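Local coordinates for protein enoyl-CoA hydratase (Mycobacterium avium subsp. paratuberculosis, PDB 4LK5) that probably catalyses the hydration of enoyl-CoA thioesters, as a member of the crotonase family, at residues Val82-Ser93 with Pro131-Ala141; Ser157-Lys168 with Met193-Ala202. One frame throughout, in Å; residues are numbered along the deposited sequence.

Interaction 1 (Val82-Ser93 with Pro131-Ala141); sequences VVRIGGAGRGFS and PVVAVVQGPAA
Val-83 and Val-132, Arg-84 and Val-133, and Ile-85 and Ala-134 pair in parallel between neighbouring strands of the main crotonase sheet. Four backbone bonds hold them; Val-133 N to Val-83 O is short at 2.6 Å. On one face Ile-85 CD1 meets Val-132 CG1 at 3.7 Å. On the other, Val-135 CG2 lies over one face of the Arg-84 guanidinium, 3.7 Å from NH2. After the strand the chain loops out and returns at Phe-92. Phe-92 CG is anti to the backbone N (chi1 170°), which lays the ring against the end of strand 132-136. Phe-92 CB is 4.0 Å from Val-136 CG1. Phe-92 CD1 is 3.3 Å from Val-135 O. Phe-92 CD2 is 4.1 Å from Ala-140 CB. Val-136 CG2 sits over the Phe-92 ring face, 4.2 Å from the centroid, in a CH-pi contact. Phe-92 N donates to Pro-139 O at 2.9 Å, and Ala-141 N donates to Ser-93 O. The Ser-93 hydroxyl is bonded to Gly-95 N and Asn-57 O. Backbone bonds thus fix the returning loop, while methyl groups and a backbone carbonyl pack round its ring. The chain near this loop generally gives a backbone N-H to the oxyanion hole in crotonases.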
loop_
_atom_site.group_PDB
_atom_site.type_symbol
_atom_site.label_atom_id
_atom_site.label_comp_id
_atom_site.label_asym_id
_atom_site.label_seq_id
_atom_site.Cartn_x
_atom_site.Cartn_y
_atom_site.Cartn_z
ATOM N N VAL C 82 -10.435 -4.304 25.026
ATOM C CA VAL C 82 -10.742 -4.452 23.603
ATOM C C VAL C 82 -11.974 -3.647 23.357
ATOM O O VAL C 82 -12.755 -3.486 24.277
ATOM C CB VAL C 82 -11.073 -5.909 23.215
ATOM C CG1 VAL C 82 -11.301 -6.064 21.704
ATOM C CG2 VAL C 82 -9.969 -6.846 23.676
ATOM N N VAL C 83 -12.151 -3.164 22.121
ATOM C CA VAL C 83 -13.274 -2.314 21.752
ATOM C C VAL C 83 -13.924 -2.854 20.457
ATOM O O VAL C 83 -13.240 -3.190 19.505
ATOM C CB VAL C 83 -12.781 -0.856 21.557
ATOM C CG1 VAL C 83 -13.883 0.041 20.987
ATOM C CG2 VAL C 83 -12.248 -0.264 22.861
ATOM N N ARG C 84 -15.242 -2.985 20.423
ATOM C CA ARG C 84 -15.891 -3.429 19.199
ATOM C C ARG C 84 -16.961 -2.456 18.797
ATOM O O ARG C 84 -17.744 -2.052 19.632
ATOM C CB ARG C 84 -16.501 -4.830 19.312
ATOM C CG ARG C 84 -16.871 -5.313 20.704
ATOM C CD ARG C 84 -18.291 -5.888 20.794
ATOM N NE ARG C 84 -18.580 -7.023 19.919
ATOM C CZ ARG C 84 -19.472 -7.016 18.921
ATOM N NH1 ARG C 84 -20.172 -5.921 18.633
ATOM N NH2 ARG C 84 -19.673 -8.116 18.200
ATOM N N ILE C 85 -16.974 -2.086 17.518
ATOM C CA ILE C 85 -18.044 -1.277 16.956
ATOM C C ILE C 85 -18.806 -2.184 16.062
ATOM O O ILE C 85 -18.208 -2.983 15.336
ATOM C CB ILE C 85 -17.613 -0.182 15.952
ATOM C CG1 ILE C 85 -16.114 0.009 15.910
ATOM C CG2 ILE C 85 -18.372 1.122 16.198
ATOM C CD1 ILE C 85 -15.576 0.607 17.171
ATOM N N GLY C 86 -20.115 -1.992 16.056
ATOM C CA GLY C 86 -21.003 -2.675 15.145
ATOM C C GLY C 86 -22.332 -1.945 15.042
ATOM O O GLY C 86 -22.514 -0.872 15.637
ATOM N N GLY C 87 -23.240 -2.523 14.254
ATOM C CA GLY C 87 -24.580 -1.992 14.047
ATOM C C GLY C 87 -25.603 -3.108 14.069
ATOM O O GLY C 87 -25.298 -4.218 13.617
ATOM N N ALA C 88 -26.811 -2.816 14.580
ATOM C CA ALA C 88 -27.848 -3.848 14.812
ATOM C C ALA C 88 -28.563 -4.311 13.535
ATOM O O ALA C 88 -28.732 -3.543 12.579
ATOM C CB ALA C 88 -28.864 -3.378 15.850
ATOM N N GLY C 89 -28.983 -5.577 13.545
ATOM C CA GLY C 89 -29.752 -6.157 12.459
ATOM C C GLY C 89 -28.934 -6.430 11.212
ATOM O O GLY C 89 -27.875 -7.004 11.288
ATOM N N ARG C 90 -29.449 -6.012 10.062
ATOM C CA ARG C 90 -28.892 -6.400 8.766
ATOM C C ARG C 90 -27.551 -5.704 8.461
ATOM O O ARG C 90 -26.592 -6.359 8.026
ATOM C CB ARG C 90 -29.910 -6.104 7.651
ATOM C CG ARG C 90 -29.525 -6.651 6.285
ATOM C CD ARG C 90 -30.423 -6.088 5.195
ATOM N NE ARG C 90 -29.677 -5.802 3.959
ATOM C CZ ARG C 90 -29.979 -4.822 3.101
ATOM N NH1 ARG C 90 -31.013 -4.013 3.334
ATOM N NH2 ARG C 90 -29.241 -4.629 2.003
ATOM N N GLY C 91 -27.497 -4.391 8.697
ATOM C CA GLY C 91 -26.383 -3.544 8.261
ATOM C C GLY C 91 -25.372 -3.232 9.341
ATOM O O GLY C 91 -25.611 -3.493 10.518
ATOM N N PHE C 92 -24.217 -2.712 8.910
ATOM C CA PHE C 92 -23.198 -2.206 9.809
ATOM C C PHE C 92 -23.451 -0.704 10.003
ATOM O O PHE C 92 -23.730 -0.279 11.102
ATOM C CB PHE C 92 -21.796 -2.464 9.239
ATOM C CG PHE C 92 -20.695 -1.761 9.997
ATOM C CD1 PHE C 92 -20.294 -2.216 11.251
ATOM C CD2 PHE C 92 -20.075 -0.623 9.462
ATOM C CE1 PHE C 92 -19.287 -1.563 11.959
ATOM C CE2 PHE C 92 -19.052 0.025 10.170
ATOM C CZ PHE C 92 -18.666 -0.440 11.420
ATOM N N SER C 93 -23.324 0.082 8.932
ATOM C CA SER C 93 -23.881 1.443 8.856
ATOM C C SER C 93 -23.848 1.942 7.434
ATOM O O SER C 93 -22.824 1.796 6.742
ATOM C CB SER C 93 -23.137 2.464 9.707
ATOM O OG SER C 93 -23.372 3.779 9.187
ATOM N N PRO C 131 -6.800 -2.545 21.175
ATOM C CA PRO C 131 -7.278 -2.988 19.868
ATOM C C PRO C 131 -8.721 -2.566 19.681
ATOM O O PRO C 131 -9.522 -2.704 20.608
ATOM C CB PRO C 131 -7.158 -4.504 19.962
ATOM C CG PRO C 131 -5.995 -4.709 20.869
ATOM C CD PRO C 131 -6.156 -3.638 21.918
ATOM N N VAL C 132 -9.035 -2.013 18.516
ATOM C CA VAL C 132 -10.395 -1.629 18.182
ATOM C C VAL C 132 -10.891 -2.484 17.028
ATOM O O VAL C 132 -10.257 -2.513 15.981
ATOM C CB VAL C 132 -10.464 -0.157 17.785
ATOM C CG1 VAL C 132 -11.887 0.185 17.347
ATOM C CG2 VAL C 132 -10.023 0.719 18.943
ATOM N N VAL C 133 -12.018 -3.175 17.222
ATOM C CA VAL C 133 -12.491 -4.167 16.275
ATOM C C VAL C 133 -13.760 -3.740 15.602
ATOM O O VAL C 133 -14.704 -3.432 16.286
ATOM C CB VAL C 133 -12.833 -5.498 16.950
ATOM C CG1 VAL C 133 -13.162 -6.549 15.870
ATOM C CG2 VAL C 133 -11.706 -5.975 17.828
ATOM N N ALA C 134 -13.781 -3.758 14.267
ATOM C CA ALA C 134 -14.974 -3.513 13.488
ATOM C C ALA C 134 -15.629 -4.806 13.029
ATOM O O ALA C 134 -15.020 -5.643 12.383
ATOM C CB ALA C 134 -14.672 -2.640 12.285
ATOM N N VAL C 135 -16.906 -4.918 13.331
ATOM C CA VAL C 135 -17.667 -6.126 13.163
ATOM C C VAL C 135 -18.702 -5.861 12.099
ATOM O O VAL C 135 -19.716 -5.269 12.374
ATOM C CB VAL C 135 -18.402 -6.460 14.479
ATOM C CG1 VAL C 135 -19.280 -7.691 14.295
ATOM C CG2 VAL C 135 -17.405 -6.661 15.603
ATOM N N VAL C 136 -18.448 -6.311 10.886
ATOM C CA VAL C 136 -19.219 -5.873 9.744
ATOM C C VAL C 136 -20.110 -7.032 9.255
ATOM O O VAL C 136 -19.624 -7.901 8.558
ATOM C CB VAL C 136 -18.243 -5.328 8.671
ATOM C CG1 VAL C 136 -18.979 -4.734 7.489
ATOM C CG2 VAL C 136 -17.359 -4.243 9.276
ATOM N N GLN C 137 -21.393 -7.059 9.655
ATOM C CA GLN C 137 -22.273 -8.215 9.322
ATOM C C GLN C 137 -22.996 -7.964 8.022
ATOM O O GLN C 137 -23.473 -8.901 7.416
ATOM C CB GLN C 137 -23.341 -8.612 10.385
ATOM C CG GLN C 137 -23.275 -8.003 11.780
ATOM C CD GLN C 137 -23.730 -6.552 11.792
ATOM O OE1 GLN C 137 -24.687 -6.148 11.088
ATOM N NE2 GLN C 137 -23.012 -5.736 12.583
ATOM N N GLY C 138 -23.088 -6.708 7.597
ATOM C CA GLY C 138 -23.760 -6.414 6.345
ATOM C C GLY C 138 -23.207 -5.208 5.629
ATOM O O GLY C 138 -22.017 -5.010 5.619
ATOM N N PRO C 139 -24.076 -4.402 5.000
ATOM C CA PRO C 139 -23.570 -3.233 4.258
ATOM C C PRO C 139 -22.802 -2.222 5.103
ATOM O O PRO C 139 -23.145 -1.976 6.275
ATOM C CB PRO C 139 -24.841 -2.607 3.679
ATOM C CG PRO C 139 -25.818 -3.738 3.582
ATOM C CD PRO C 139 -25.503 -4.675 4.718
ATOM N N ALA C 140 -21.716 -1.711 4.512
ATOM C CA ALA C 140 -20.951 -0.565 5.022
ATOM C C ALA C 140 -20.887 0.460 3.894
ATOM O O ALA C 140 -20.435 0.164 2.764
ATOM C CB ALA C 140 -19.540 -0.986 5.407
ATOM N N ALA C 141 -21.317 1.673 4.171
ATOM C CA ALA C 141 -21.345 2.683 3.108
ATOM C C ALA C 141 -20.956 4.048 3.619
ATOM O O ALA C 141 -21.185 4.364 4.782
ATOM C CB ALA C 141 -22.731 2.723 2.478
#

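Interaction 2 (Ser157-Lys168 with Met193-Ala202); sequences SENAFFMLAFTK and MALLPERLPA
A small second sheet of the crotonase fold ends here, where strand 161-163 pairs antiparallel with the edge strand 200-201. Phe-162 and Leu-200 form the hydrogen-bonded pair, Phe-162 N to Leu-200 O and Leu-200 N to Phe-162 O, each 2.9 Å. Ala-202 N adds a bond to Ala-160 O, approaching from above the carbonyl plane. Phe-161 CG is wedged between the backbone N and the carbonyl carbon (chi1 66°), and this lifts the ring to meet Arg-199. The arginine runs extended from CG to NE over one ring face. Its CB lies near ring atom CD1, its CG is 3.7 Å from Phe-161 CE1, and its CD makes a CH-pi contact 4.0 Å from the centroid. The guanidinium ends almost parallel to the ring, the planes 16° apart. Further along, the Leu-164 side chain crosses that of Met-193 at about a right angle, and its CD1 touches Met-193 CB at 3.8 Å. Pro-197 CD rests on Thr-167 CG2. Water 1 donates to Leu-164 O and Ala-194 O, and accepts from Thr-167 N. It ties the end of helix 187-195 to the turn round Leu-164. Arg-230 of the third subunit forms a salt bridge with Glu-198 OE2 and a hydrogen bond with Pro-197 O. Backbone bonds thus join the strands, apolar groups and one water join the helix end, and the connection between them meets the third subunit through polar bonds and apolar packing.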
loop_
_atom_site.group_PDB
_atom_site.type_symbol
_atom_site.label_atom_id
_atom_site.label_comp_id
_atom_site.label_asym_id
_atom_site.label_seq_id
_atom_site.Cartn_x
_atom_site.Cartn_y
_atom_site.Cartn_z
ATOM N N SER C 157 -18.615 -10.583 7.558
ATOM C CA SER C 157 -19.459 -11.664 7.074
ATOM C C SER C 157 -19.368 -11.784 5.558
ATOM O O SER C 157 -19.156 -10.789 4.846
ATOM C CB SER C 157 -20.919 -11.367 7.428
ATOM O OG SER C 157 -21.796 -12.204 6.694
ATOM N N GLU C 158 -19.587 -12.986 5.044
ATOM C CA GLU C 158 -19.727 -13.131 3.603
ATOM C C GLU C 158 -20.897 -12.287 3.075
ATOM O O GLU C 158 -20.898 -11.927 1.910
ATOM C CB GLU C 158 -19.828 -14.604 3.184
ATOM C CG GLU C 158 -18.469 -15.274 3.298
ATOM C CD GLU C 158 -18.341 -16.578 2.546
ATOM O OE1 GLU C 158 -19.158 -17.488 2.807
ATOM O OE2 GLU C 158 -17.390 -16.686 1.726
ATOM N N ASN C 159 -21.857 -11.947 3.938
ATOM C CA ASN C 159 -22.965 -11.039 3.562
ATOM C C ASN C 159 -22.582 -9.569 3.400
ATOM O O ASN C 159 -23.269 -8.817 2.718
ATOM C CB ASN C 159 -24.108 -11.116 4.589
ATOM C CG ASN C 159 -24.930 -12.395 4.457
ATOM O OD1 ASN C 159 -24.770 -13.169 3.503
ATOM N ND2 ASN C 159 -25.824 -12.621 5.427
ATOM N N ALA C 160 -21.490 -9.169 4.035
ATOM C CA ALA C 160 -21.049 -7.784 4.026
ATOM C C ALA C 160 -20.563 -7.314 2.688
ATOM O O ALA C 160 -20.091 -8.091 1.883
ATOM C CB ALA C 160 -19.947 -7.592 5.045
ATOM N N PHE C 161 -20.685 -6.013 2.467
ATOM C CA PHE C 161 -19.963 -5.341 1.397
ATOM C C PHE C 161 -19.612 -3.910 1.783
ATOM O O PHE C 161 -20.189 -3.336 2.705
ATOM C CB PHE C 161 -20.724 -5.358 0.073
ATOM C CG PHE C 161 -22.019 -4.567 0.086
ATOM C CD1 PHE C 161 -22.012 -3.162 -0.082
ATOM C CD2 PHE C 161 -23.252 -5.218 0.258
ATOM C CE1 PHE C 161 -23.193 -2.428 -0.073
ATOM C CE2 PHE C 161 -24.427 -4.486 0.257
ATOM C CZ PHE C 161 -24.399 -3.090 0.094
ATOM N N PHE C 162 -18.668 -3.349 1.032
ATOM C CA PHE C 162 -18.165 -2.035 1.270
ATOM C C PHE C 162 -18.406 -1.127 0.077
ATOM O O PHE C 162 -18.262 -1.521 -1.076
ATOM C CB PHE C 162 -16.674 -2.127 1.603
ATOM C CG PHE C 162 -16.399 -2.920 2.841
ATOM C CD1 PHE C 162 -16.394 -4.323 2.806
ATOM C CD2 PHE C 162 -16.204 -2.293 4.047
ATOM C CE1 PHE C 162 -16.155 -5.065 3.960
ATOM C CE2 PHE C 162 -15.982 -3.031 5.203
ATOM C CZ PHE C 162 -15.966 -4.417 5.160
HETATM N N MSE C 163 -18.796 0.107 0.353
HETATM C CA MSE C 163 -18.949 1.046 -0.735
HETATM C C MSE C 163 -18.769 2.476 -0.309
HETATM O O MSE C 163 -19.530 3.006 0.506
HETATM C CB MSE C 163 -20.316 0.900 -1.375
HETATM C CG MSE C 163 -20.317 1.901 -2.518
HETATM SE SE MSE C 163 -21.798 1.471 -3.695
HETATM C CE MSE C 163 -23.163 1.751 -2.298
ATOM N N LEU C 164 -17.764 3.116 -0.895
ATOM C CA LEU C 164 -17.557 4.521 -0.706
ATOM C C LEU C 164 -18.543 5.290 -1.568
ATOM O O LEU C 164 -18.216 5.705 -2.670
ATOM C CB LEU C 164 -16.150 4.872 -1.116
ATOM C CG LEU C 164 -15.075 4.348 -0.188
ATOM C CD1 LEU C 164 -13.755 4.950 -0.657
ATOM C CD2 LEU C 164 -15.347 4.731 1.245
ATOM N N ALA C 165 -19.735 5.504 -1.022
ATOM C CA ALA C 165 -20.878 6.036 -1.776
ATOM C C ALA C 165 -20.810 7.521 -2.060
ATOM O O ALA C 165 -21.485 8.002 -2.958
ATOM C CB ALA C 165 -22.177 5.724 -1.042
ATOM N N PHE C 166 -19.973 8.239 -1.331
ATOM C CA PHE C 166 -20.031 9.701 -1.305
ATOM C C PHE C 166 -20.370 10.316 -2.671
ATOM O O PHE C 166 -21.251 11.167 -2.825
ATOM C CB PHE C 166 -18.705 10.246 -0.831
ATOM C CG PHE C 166 -18.253 9.676 0.465
ATOM C CD1 PHE C 166 -18.784 10.133 1.655
ATOM C CD2 PHE C 166 -17.276 8.684 0.498
ATOM C CE1 PHE C 166 -18.350 9.620 2.849
ATOM C CE2 PHE C 166 -16.842 8.157 1.691
ATOM C CZ PHE C 166 -17.382 8.621 2.866
ATOM N N THR C 167 -19.657 9.846 -3.655
ATOM C CA THR C 167 -19.631 10.439 -4.988
ATOM C C THR C 167 -20.941 10.249 -5.788
ATOM O O THR C 167 -21.179 10.924 -6.768
ATOM C CB THR C 167 -18.380 9.832 -5.708
ATOM O OG1 THR C 167 -17.369 10.837 -5.848
ATOM C CG2 THR C 167 -18.715 9.193 -7.021
ATOM N N LYS C 168 -21.762 9.295 -5.375
ATOM C CA LYS C 168 -23.066 9.063 -5.999
ATOM C C LYS C 168 -24.055 10.162 -5.660
ATOM O O LYS C 168 -25.063 10.304 -6.320
ATOM C CB LYS C 168 -23.646 7.719 -5.555
ATOM C CG LYS C 168 -22.994 6.545 -6.276
ATOM C CD LYS C 168 -23.682 5.197 -6.008
ATOM C CE LYS C 168 -23.687 4.327 -7.268
ATOM N NZ LYS C 168 -23.386 2.887 -7.010
HETATM N N MSE C 193 -12.472 2.908 -5.779
HETATM C CA MSE C 193 -13.589 2.834 -4.889
HETATM C C MSE C 193 -14.229 4.171 -4.806
HETATM O O MSE C 193 -15.440 4.276 -4.704
HETATM C CB MSE C 193 -13.165 2.440 -3.492
HETATM C CG MSE C 193 -12.902 0.936 -3.449
HETATM SE SE MSE C 193 -12.494 0.393 -1.577
HETATM C CE MSE C 193 -14.338 0.474 -0.864
ATOM N N ALA C 194 -13.413 5.215 -4.843
ATOM C CA ALA C 194 -13.888 6.574 -4.628
ATOM C C ALA C 194 -14.535 7.165 -5.877
ATOM O O ALA C 194 -15.555 7.821 -5.779
ATOM C CB ALA C 194 -12.726 7.457 -4.190
ATOM N N LEU C 195 -13.914 6.962 -7.045
ATOM C CA LEU C 195 -14.422 7.556 -8.278
ATOM C C LEU C 195 -15.452 6.687 -8.992
ATOM O O LEU C 195 -16.283 7.209 -9.749
ATOM C CB LEU C 195 -13.296 7.890 -9.266
ATOM C CG LEU C 195 -12.283 8.982 -8.910
ATOM C CD1 LEU C 195 -11.354 9.176 -10.104
ATOM C CD2 LEU C 195 -12.918 10.307 -8.521
ATOM N N LEU C 196 -15.388 5.379 -8.783
ATOM C CA LEU C 196 -16.287 4.464 -9.464
ATOM C C LEU C 196 -16.882 3.554 -8.440
ATOM O O LEU C 196 -16.806 2.335 -8.558
ATOM C CB LEU C 196 -15.530 3.633 -10.499
ATOM C CG LEU C 196 -14.994 4.461 -11.643
ATOM C CD1 LEU C 196 -13.848 3.714 -12.321
ATOM C CD2 LEU C 196 -16.117 4.789 -12.621
ATOM N N PRO C 197 -17.512 4.137 -7.425
ATOM C CA PRO C 197 -17.983 3.286 -6.347
ATOM C C PRO C 197 -18.849 2.131 -6.843
ATOM O O PRO C 197 -19.648 2.303 -7.775
ATOM C CB PRO C 197 -18.759 4.241 -5.467
ATOM C CG PRO C 197 -19.149 5.348 -6.371
ATOM C CD PRO C 197 -18.052 5.502 -7.346
ATOM N N GLU C 198 -18.625 0.959 -6.242
ATOM C CA GLU C 198 -19.353 -0.300 -6.497
ATOM C C GLU C 198 -19.464 -1.028 -5.160
ATOM O O GLU C 198 -18.698 -0.773 -4.229
ATOM C CB GLU C 198 -18.575 -1.220 -7.452
ATOM C CG GLU C 198 -18.686 -0.885 -8.937
ATOM C CD GLU C 198 -20.113 -0.987 -9.453
ATOM O OE1 GLU C 198 -20.964 -1.617 -8.770
ATOM O OE2 GLU C 198 -20.387 -0.431 -10.531
ATOM N N ARG C 199 -20.409 -1.953 -5.061
ATOM C CA ARG C 199 -20.555 -2.779 -3.863
ATOM C C ARG C 199 -19.433 -3.778 -3.894
ATOM O O ARG C 199 -19.456 -4.720 -4.677
ATOM C CB ARG C 199 -21.917 -3.495 -3.851
ATOM C CG ARG C 199 -23.084 -2.530 -3.728
ATOM C CD ARG C 199 -24.450 -3.177 -3.678
ATOM N NE ARG C 199 -25.499 -2.139 -3.604
ATOM C CZ ARG C 199 -26.735 -2.323 -3.130
ATOM N NH1 ARG C 199 -27.115 -3.513 -2.670
ATOM N NH2 ARG C 199 -27.600 -1.314 -3.117
ATOM N N LEU C 200 -18.428 -3.553 -3.070
ATOM C CA LEU C 200 -17.267 -4.435 -3.028
ATOM C C LEU C 200 -17.543 -5.562 -2.007
ATOM O O LEU C 200 -17.524 -5.295 -0.812
ATOM C CB LEU C 200 -16.013 -3.651 -2.629
ATOM C CG LEU C 200 -14.784 -4.557 -2.607
ATOM C CD1 LEU C 200 -14.118 -4.568 -3.957
ATOM C CD2 LEU C 200 -13.796 -4.122 -1.546
ATOM N N PRO C 201 -17.780 -6.812 -2.474
ATOM C CA PRO C 201 -18.099 -7.900 -1.514
ATOM C C PRO C 201 -16.918 -8.351 -0.653
ATOM O O PRO C 201 -15.761 -8.449 -1.112
ATOM C CB PRO C 201 -18.572 -9.063 -2.404
ATOM C CG PRO C 201 -17.871 -8.829 -3.714
ATOM C CD PRO C 201 -17.668 -7.316 -3.863
ATOM N N ALA C 202 -17.256 -8.649 0.588
ATOM C CA ALA C 202 -16.312 -9.046 1.605
ATOM C C ALA C 202 -15.163 -9.834 1.037
ATOM O O ALA C 202 -13.999 -9.529 1.287
ATOM C CB ALA C 202 -17.028 -9.875 2.653
HETATM O O HOH W 1 -16.954 8.024 -3.609
#

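How the interactions relate
Interaction 1 and interaction 2 follow each other along the chain, and their centres lie about 15 Å apart. They meet in the small sheet, where strand 139-141 of the first runs parallel to strand 161-163 of the second. Two probable hydrogen bonds join them: Ala-140 N to Phe-161 O and Ala-140 O to Met-163 N, each 2.9 Å. Phe-162 also touches the side chains of Val-136 and Ala-140, and Ala-160 CB packs 3.4 Å from Gly-138 O. Interaction 1 belongs to the core and probably borders the acyl-CoA site, as in related crotonases. Both contacts reach a neighbouring subunit. Pro-131 packs on Leu-195 of the second, while the helix end and connection 196-198 of interaction 2 meet the third.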